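Local atomic coordinates of haloacid dehalogenase domain protein hydrolase (PDB entry 4OVY), a protein that is probably a metal-dependent hydrolase of the haloacid dehalogenase superfamily, perhaps a phosphatase, and binds calcium in the crystal. Residues S35-T40 against Q152-T157; Q141-L146 against R296-I301. All blocks are in the same frame, centred on the assembly; numbering follows the deposited sequence.

Interaction 1 (S35-T40 against Q152-T157)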
loop_
_atom_site.group_PDB
_atom_site.type_symbol
_atom_site.label_atom_id
_atom_site.label_comp_id
_atom_site.label_asym_id
_atom_site.label_seq_id
_atom_site.Cartn_x
_atom_site.Cartn_y
_atom_site.Cartn_z
ATOM N N SER A 35 15.807 -5.558 2.815
ATOM C CA SER A 35 14.678 -4.981 2.064
ATOM C C SER A 35 13.625 -6.008 1.616
ATOM O O SER A 35 12.488 -5.634 1.336
ATOM C CB SER A 35 15.189 -4.212 0.838
ATOM O OG SER A 35 15.782 -5.094 -0.102
ATOM N N GLU A 36 14.003 -7.286 1.539
ATOM C CA GLU A 36 13.091 -8.348 1.091
ATOM C C GLU A 36 12.406 -9.103 2.242
ATOM O O GLU A 36 11.557 -9.969 2.001
ATOM C CB GLU A 36 13.844 -9.345 0.196
ATOM C CG GLU A 36 14.241 -8.789 -1.163
ATOM C CD GLU A 36 15.173 -9.714 -1.937
ATOM O OE1 GLU A 36 14.977 -10.951 -1.930
ATOM O OE2 GLU A 36 16.114 -9.203 -2.559
ATOM N N ARG A 37 12.754 -8.770 3.483
ATOM C CA ARG A 37 12.224 -9.473 4.654
ATOM C C ARG A 37 10.812 -9.013 5.011
ATOM O O ARG A 37 10.600 -8.286 5.981
ATOM C CB ARG A 37 13.169 -9.311 5.841
ATOM C CG ARG A 37 14.540 -9.914 5.578
ATOM C CD ARG A 37 15.460 -9.764 6.774
ATOM N NE ARG A 37 16.833 -10.028 6.374
ATOM C CZ ARG A 37 17.908 -9.750 7.100
ATOM N NH1 ARG A 37 17.800 -9.208 8.311
ATOM N NH2 ARG A 37 19.106 -10.022 6.598
ATOM N N ILE A 38 9.856 -9.456 4.205
ATOM C CA ILE A 38 8.445 -9.121 4.371
ATOM C C ILE A 38 7.750 -10.324 4.979
ATOM O O ILE A 38 7.896 -11.452 4.479
ATOM C CB ILE A 38 7.779 -8.831 3.004
ATOM C CG1 ILE A 38 8.494 -7.698 2.260
ATOM C CG2 ILE A 38 6.290 -8.542 3.168
ATOM C CD1 ILE A 38 8.692 -6.450 3.083
ATOM N N VAL A 39 6.997 -10.085 6.049
ATOM C CA VAL A 39 6.177 -11.116 6.682
ATOM C C VAL A 39 4.742 -10.616 6.829
ATOM O O VAL A 39 4.518 -9.473 7.228
ATOM C CB VAL A 39 6.751 -11.575 8.047
ATOM C CG1 VAL A 39 6.920 -10.414 9.009
ATOM C CG2 VAL A 39 5.872 -12.649 8.667
ATOM N N THR A 40 3.783 -11.478 6.488
ATOM C CA THR A 40 2.367 -11.124 6.514
ATOM C C THR A 40 1.595 -11.976 7.518
ATOM O O THR A 40 1.775 -13.196 7.593
ATOM C CB THR A 40 1.714 -11.255 5.123
ATOM O OG1 THR A 40 1.940 -12.569 4.594
ATOM C CG2 THR A 40 2.259 -10.216 4.177
ATOM N N GLN A 152 13.050 -7.016 15.302
ATOM C CA GLN A 152 14.442 -6.970 15.782
ATOM C C GLN A 152 15.427 -7.520 14.751
ATOM O O GLN A 152 16.579 -7.105 14.719
ATOM C CB GLN A 152 14.588 -7.725 17.104
ATOM C CG GLN A 152 13.987 -6.991 18.299
ATOM C CD GLN A 152 13.770 -7.895 19.508
ATOM O OE1 GLN A 152 14.301 -9.010 19.580
ATOM N NE2 GLN A 152 12.984 -7.416 20.466
ATOM N N HIS A 153 14.967 -8.438 13.901
ATOM C CA HIS A 153 15.780 -8.996 12.830
ATOM C C HIS A 153 15.498 -8.355 11.470
ATOM O O HIS A 153 15.790 -8.941 10.423
ATOM C CB HIS A 153 15.599 -10.514 12.793
ATOM C CG HIS A 153 16.208 -11.197 13.972
ATOM N ND1 HIS A 153 15.602 -11.226 15.209
ATOM C CD2 HIS A 153 17.394 -11.831 14.118
ATOM C CE1 HIS A 153 16.380 -11.871 16.061
ATOM N NE2 HIS A 153 17.470 -12.251 15.421
ATOM N N GLU A 154 14.950 -7.139 11.517
ATOM C CA GLU A 154 14.768 -6.266 10.355
ATOM C C GLU A 154 13.731 -6.776 9.349
ATOM O O GLU A 154 13.805 -6.447 8.174
ATOM C CB GLU A 154 16.117 -5.947 9.687
ATOM C CG GLU A 154 17.148 -5.367 10.662
ATOM C CD GLU A 154 18.353 -4.746 9.965
ATOM O OE1 GLU A 154 18.227 -3.622 9.430
ATOM O OE2 GLU A 154 19.437 -5.373 9.964
ATOM N N PHE A 155 12.751 -7.549 9.817
ATOM C CA PHE A 155 11.564 -7.855 9.005
ATOM C C PHE A 155 10.596 -6.693 9.079
ATOM O O PHE A 155 10.509 -6.034 10.112
ATOM C CB PHE A 155 10.805 -9.080 9.524
ATOM C CG PHE A 155 11.429 -10.391 9.171
ATOM C CD1 PHE A 155 12.606 -10.801 9.774
ATOM C CD2 PHE A 155 10.817 -11.242 8.256
ATOM C CE1 PHE A 155 13.177 -12.018 9.457
ATOM C CE2 PHE A 155 11.384 -12.466 7.937
ATOM C CZ PHE A 155 12.567 -12.850 8.533
ATOM N N LYS A 156 9.861 -6.457 7.995
ATOM C CA LYS A 156 8.704 -5.561 8.002
ATOM C C LYS A 156 7.454 -6.408 8.156
ATOM O O LYS A 156 7.167 -7.261 7.311
ATOM C CB LYS A 156 8.594 -4.753 6.705
ATOM C CG LYS A 156 9.686 -3.718 6.528
ATOM C CD LYS A 156 9.570 -2.968 5.206
ATOM C CE LYS A 156 8.642 -1.767 5.278
ATOM N NZ LYS A 156 9.019 -0.725 4.269
ATOM N N THR A 157 6.708 -6.147 9.223
ATOM C CA THR A 157 5.543 -6.936 9.591
ATOM C C THR A 157 4.286 -6.260 9.050
ATOM O O THR A 157 3.999 -5.123 9.411
ATOM C CB THR A 157 5.415 -7.063 11.123
ATOM O OG1 THR A 157 5.420 -5.757 11.718
ATOM C CG2 THR A 157 6.568 -7.883 11.703
HETATM O O HOH W 1 19.750 -8.276 10.042
#
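Arg37 reaches across Phe155 to the carbonyl of His153. Its CB lies over one face of the Phe155 ring, offset toward the rim, in a CH-pi contact 4.0 Å from the ring centroid. From there the first torsion, -62°, puts CG opposite the carbonyl carbon, and the chain runs extended from CG to NE toward the end of the helix. Arg37 CD passes 3.8 Å from the carbonyl O of His153. NE turns to the carbonyl of Val32. Arg37 NH1 donates to His153 O at 2.9 Å, with that oxygen at the guanidinium edge; the bond is bent, with an N-H...O angle of 144°. The same NH1 also donates to a water, which in turn donates to Glu154 OE2. The carboxylate plane stands 86° from the guanidinium, and Arg37 NH1 lies 4.5 Å from Glu154 OE2, so the two charges are near but make no direct bond.

The oxygen that takes NH1 sits where helix 141-152 ends in a Schellman motif, with Glu154 at positive phi as its C-prime residue. Beyond this turn the chain enters strand 156-161, which pairs in parallel with strand 38-41 in the Rossmann-like core of the HAD fold. Lys156 N donates to Arg37 O at 2.8 Å, and Val39 N to Lys156 O at 3.1 Å. On one side of the sheet Val39 CG1 packs 3.7 Å from Thr157 CG2, beneath Leu150 and Leu147 of the helix. On the other, Ile38 CD1 touches Lys156 CB at 4.0 Å, while Lys156 NZ makes a salt bridge with Glu181 of the second subunit.

Interaction 2 (Q141-L146 against R296-I301); sequences QPMLEL and RDWKVI. With EDO (1,2-ethanediol), chain G; EDO (1,2-ethanediol), chain F.
Pro142 sets CB and CG over one face of the Trp298 indole, and this is the tight part of the contact. Pro142 CB sits over the five-membered ring, 3.5 Å from the centroid and 8° off the normal, a CH-pi contact. Pro142 CG rests 3.5 Å from Trp298 CD2 and 3.2 Å from Val300 O, a buried carbonyl with no hydrogen-bond partner in the model. Met143, a selenomethionine, comes obliquely to the six-membered ring. Met143 CG is 3.7 Å from Trp298 CH2, and SE makes a Met-aromatic contact. An alanine in place of Trp298 would probably leave a gap under Pro142 and take away the aromatic partner of the selenium. At the start of the helix, Gln141 N donates to Ile301 O at 2.8 Å.

The outer side is looser. Gln141 CG touches Val300 CG2 at 3.9 Å, the two side chains lying side by side. CG stands anti to the backbone N (chi1 172°), and a bend at chi2 leads the amide away from Val300. There Gln141 NE2 donates to Glu145 OE2 at 3.1 Å, one turn along the helix, and to a 1,2-ethanediol probably left from crystallisation.

Trp7 meets Trp298 edge-to-face and donates from its indole nitrogen to Pro142 O. The contact joins the first turn of helix 141-152 to the chain leaving helix 294-297, while Met143 and Leu146 reach Phe41 on strand 38-41.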
loop_
_atom_site.group_PDB
_atom_site.type_symbol
_atom_site.label_atom_id
_atom_site.label_comp_id
_atom_site.label_asym_id
_atom_site.label_seq_id
_atom_site.Cartn_x
_atom_site.Cartn_y
_atom_site.Cartn_z
ATOM N N GLN A 141 -0.288 -12.750 23.359
ATOM C CA GLN A 141 1.015 -12.354 23.860
ATOM C C GLN A 141 2.161 -13.052 23.111
ATOM O O GLN A 141 3.160 -12.405 22.782
ATOM C CB GLN A 141 1.097 -12.615 25.373
ATOM C CG GLN A 141 2.473 -12.421 25.990
ATOM C CD GLN A 141 2.970 -10.985 25.923
ATOM O OE1 GLN A 141 2.191 -10.031 25.989
ATOM N NE2 GLN A 141 4.279 -10.827 25.814
ATOM N N PRO A 142 2.024 -14.362 22.819
ATOM C CA PRO A 142 3.080 -15.001 22.035
ATOM C C PRO A 142 3.261 -14.394 20.639
ATOM O O PRO A 142 4.378 -14.362 20.121
ATOM C CB PRO A 142 2.624 -16.464 21.951
ATOM C CG PRO A 142 1.759 -16.649 23.147
ATOM C CD PRO A 142 1.039 -15.343 23.297
HETATM N N MSE A 143 2.186 -13.892 20.041
HETATM C CA MSE A 143 2.291 -13.264 18.725
HETATM C C MSE A 143 2.887 -11.884 18.844
HETATM O O MSE A 143 3.603 -11.447 17.955
HETATM C CB MSE A 143 0.937 -13.231 18.007
HETATM C CG MSE A 143 0.386 -14.639 17.779
HETATM SE SE MSE A 143 1.531 -15.710 16.572
HETATM C CE MSE A 143 1.065 -14.763 14.911
ATOM N N LEU A 144 2.613 -11.176 19.936
ATOM C CA LEU A 144 3.290 -9.897 20.180
ATOM C C LEU A 144 4.807 -10.099 20.271
ATOM O O LEU A 144 5.589 -9.307 19.742
ATOM C CB LEU A 144 2.788 -9.242 21.459
ATOM C CG LEU A 144 1.307 -8.872 21.551
ATOM C CD1 LEU A 144 1.067 -8.136 22.864
ATOM C CD2 LEU A 144 0.868 -8.038 20.359
ATOM N N GLU A 145 5.212 -11.163 20.950
ATOM C CA GLU A 145 6.625 -11.533 21.028
ATOM C C GLU A 145 7.202 -11.854 19.650
ATOM O O GLU A 145 8.306 -11.424 19.321
ATOM C CB GLU A 145 6.819 -12.717 21.973
ATOM C CG GLU A 145 6.548 -12.361 23.423
ATOM C CD GLU A 145 6.468 -13.563 24.335
ATOM O OE1 GLU A 145 6.840 -14.683 23.902
ATOM O OE2 GLU A 145 6.035 -13.380 25.496
ATOM N N LEU A 146 6.445 -12.596 18.847
ATOM C CA LEU A 146 6.888 -12.955 17.501
ATOM C C LEU A 146 7.064 -11.720 16.629
ATOM O O LEU A 146 8.071 -11.586 15.944
ATOM C CB LEU A 146 5.912 -13.946 16.856
ATOM C CG LEU A 146 6.219 -14.353 15.413
ATOM C CD1 LEU A 146 7.622 -14.945 15.280
ATOM C CD2 LEU A 146 5.175 -15.350 14.951
ATOM N N ARG A 296 -0.845 -26.492 23.691
ATOM C CA ARG A 296 0.429 -27.089 24.084
ATOM C C ARG A 296 1.639 -26.176 23.900
ATOM O O ARG A 296 2.617 -26.307 24.636
ATOM C CB ARG A 296 0.647 -28.391 23.319
ATOM C CG ARG A 296 -0.359 -29.468 23.687
ATOM C CD ARG A 296 0.008 -30.817 23.089
ATOM N NE ARG A 296 1.229 -31.376 23.672
ATOM C CZ ARG A 296 1.305 -32.026 24.834
ATOM N NH1 ARG A 296 2.481 -32.497 25.247
ATOM N NH2 ARG A 296 0.225 -32.220 25.590
ATOM N N ASP A 297 1.576 -25.254 22.935
ATOM C CA ASP A 297 2.775 -24.522 22.491
ATOM C C ASP A 297 2.966 -23.153 23.136
ATOM O O ASP A 297 4.053 -22.587 23.048
ATOM C CB ASP A 297 2.779 -24.352 20.964
ATOM C CG ASP A 297 2.808 -25.688 20.216
ATOM O OD1 ASP A 297 3.008 -26.749 20.852
ATOM O OD2 ASP A 297 2.633 -25.669 18.982
ATOM N N TRP A 298 1.918 -22.618 23.758
ATOM C CA TRP A 298 1.945 -21.264 24.305
ATOM C C TRP A 298 1.778 -21.279 25.824
ATOM O O TRP A 298 0.800 -21.826 26.343
ATOM C CB TRP A 298 0.838 -20.406 23.660
ATOM C CG TRP A 298 1.117 -19.985 22.237
ATOM C CD1 TRP A 298 2.261 -20.205 21.515
ATOM C CD2 TRP A 298 0.259 -19.212 21.388
ATOM N NE1 TRP A 298 2.155 -19.645 20.274
ATOM C CE2 TRP A 298 0.941 -19.022 20.166
ATOM C CE3 TRP A 298 -1.015 -18.659 21.542
ATOM C CZ2 TRP A 298 0.387 -18.311 19.098
ATOM C CZ3 TRP A 298 -1.570 -17.950 20.475
ATOM C CH2 TRP A 298 -0.868 -17.786 19.272
ATOM N N LYS A 299 2.731 -20.657 26.522
ATOM C CA LYS A 299 2.771 -20.657 27.986
ATOM C C LYS A 299 1.675 -19.776 28.566
ATOM O O LYS A 299 1.165 -20.042 29.653
ATOM C CB LYS A 299 4.124 -20.149 28.496
ATOM C CG LYS A 299 5.324 -21.021 28.149
ATOM C CD LYS A 299 6.577 -20.474 28.841
ATOM C CE LYS A 299 7.867 -20.961 28.208
ATOM N NZ LYS A 299 8.128 -22.381 28.539
ATOM N N VAL A 300 1.355 -18.710 27.840
ATOM C CA VAL A 300 0.241 -17.822 28.160
ATOM C C VAL A 300 -0.448 -17.462 26.854
ATOM O O VAL A 300 0.154 -17.571 25.793
ATOM C CB VAL A 300 0.703 -16.532 28.894
ATOM C CG1 VAL A 300 1.402 -16.885 30.196
ATOM C CG2 VAL A 300 1.617 -15.678 28.022
ATOM N N ILE A 301 -1.714 -17.056 26.927
ATOM C CA ILE A 301 -2.437 -16.645 25.730
ATOM C C ILE A 301 -2.457 -15.122 25.612
ATOM O O ILE A 301 -1.963 -14.566 24.629
ATOM C CB ILE A 301 -3.879 -17.192 25.717
ATOM C CG1 ILE A 301 -3.881 -18.713 25.893
ATOM C CG2 ILE A 301 -4.601 -16.787 24.432
ATOM C CD1 ILE A 301 -3.089 -19.468 24.850
HETATM C C1 EDO G . 0.466 -25.036 28.356
HETATM O O1 EDO G . 1.305 -25.770 27.460
HETATM C C2 EDO G . 1.308 -24.116 29.235
HETATM O O2 EDO G . 2.683 -24.157 28.836
HETATM C C1 EDO F . 6.509 -7.234 23.109
HETATM O O1 EDO F . 7.705 -8.010 23.208
HETATM C C2 EDO F . 5.398 -7.935 23.874
HETATM O O2 EDO F . 5.804 -8.128 25.235
#

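In the fold
Helix 141-152 ties the two contacts together. Its first turn packs in interaction 2, and its C-terminal end runs into segment 152-157 of interaction 1. The centres are 20 Å apart and the nearest atoms about 6 Å, so the contacts do not touch. Strand 38-41, paired in interaction 1, leads to Asp42 and Asp44, which bind calcium with Asn234; the two aspartates belong to what looks like the HAD-type DxDx(T/V) motif. Val39 in interaction 1 lies about 11 Å from Asp42, side chain to side chain. Interaction 2 comes nearer: the side chain of Met143 is about 8 Å from those of Asp42 and Asn234, and about 11 Å from the calcium ion.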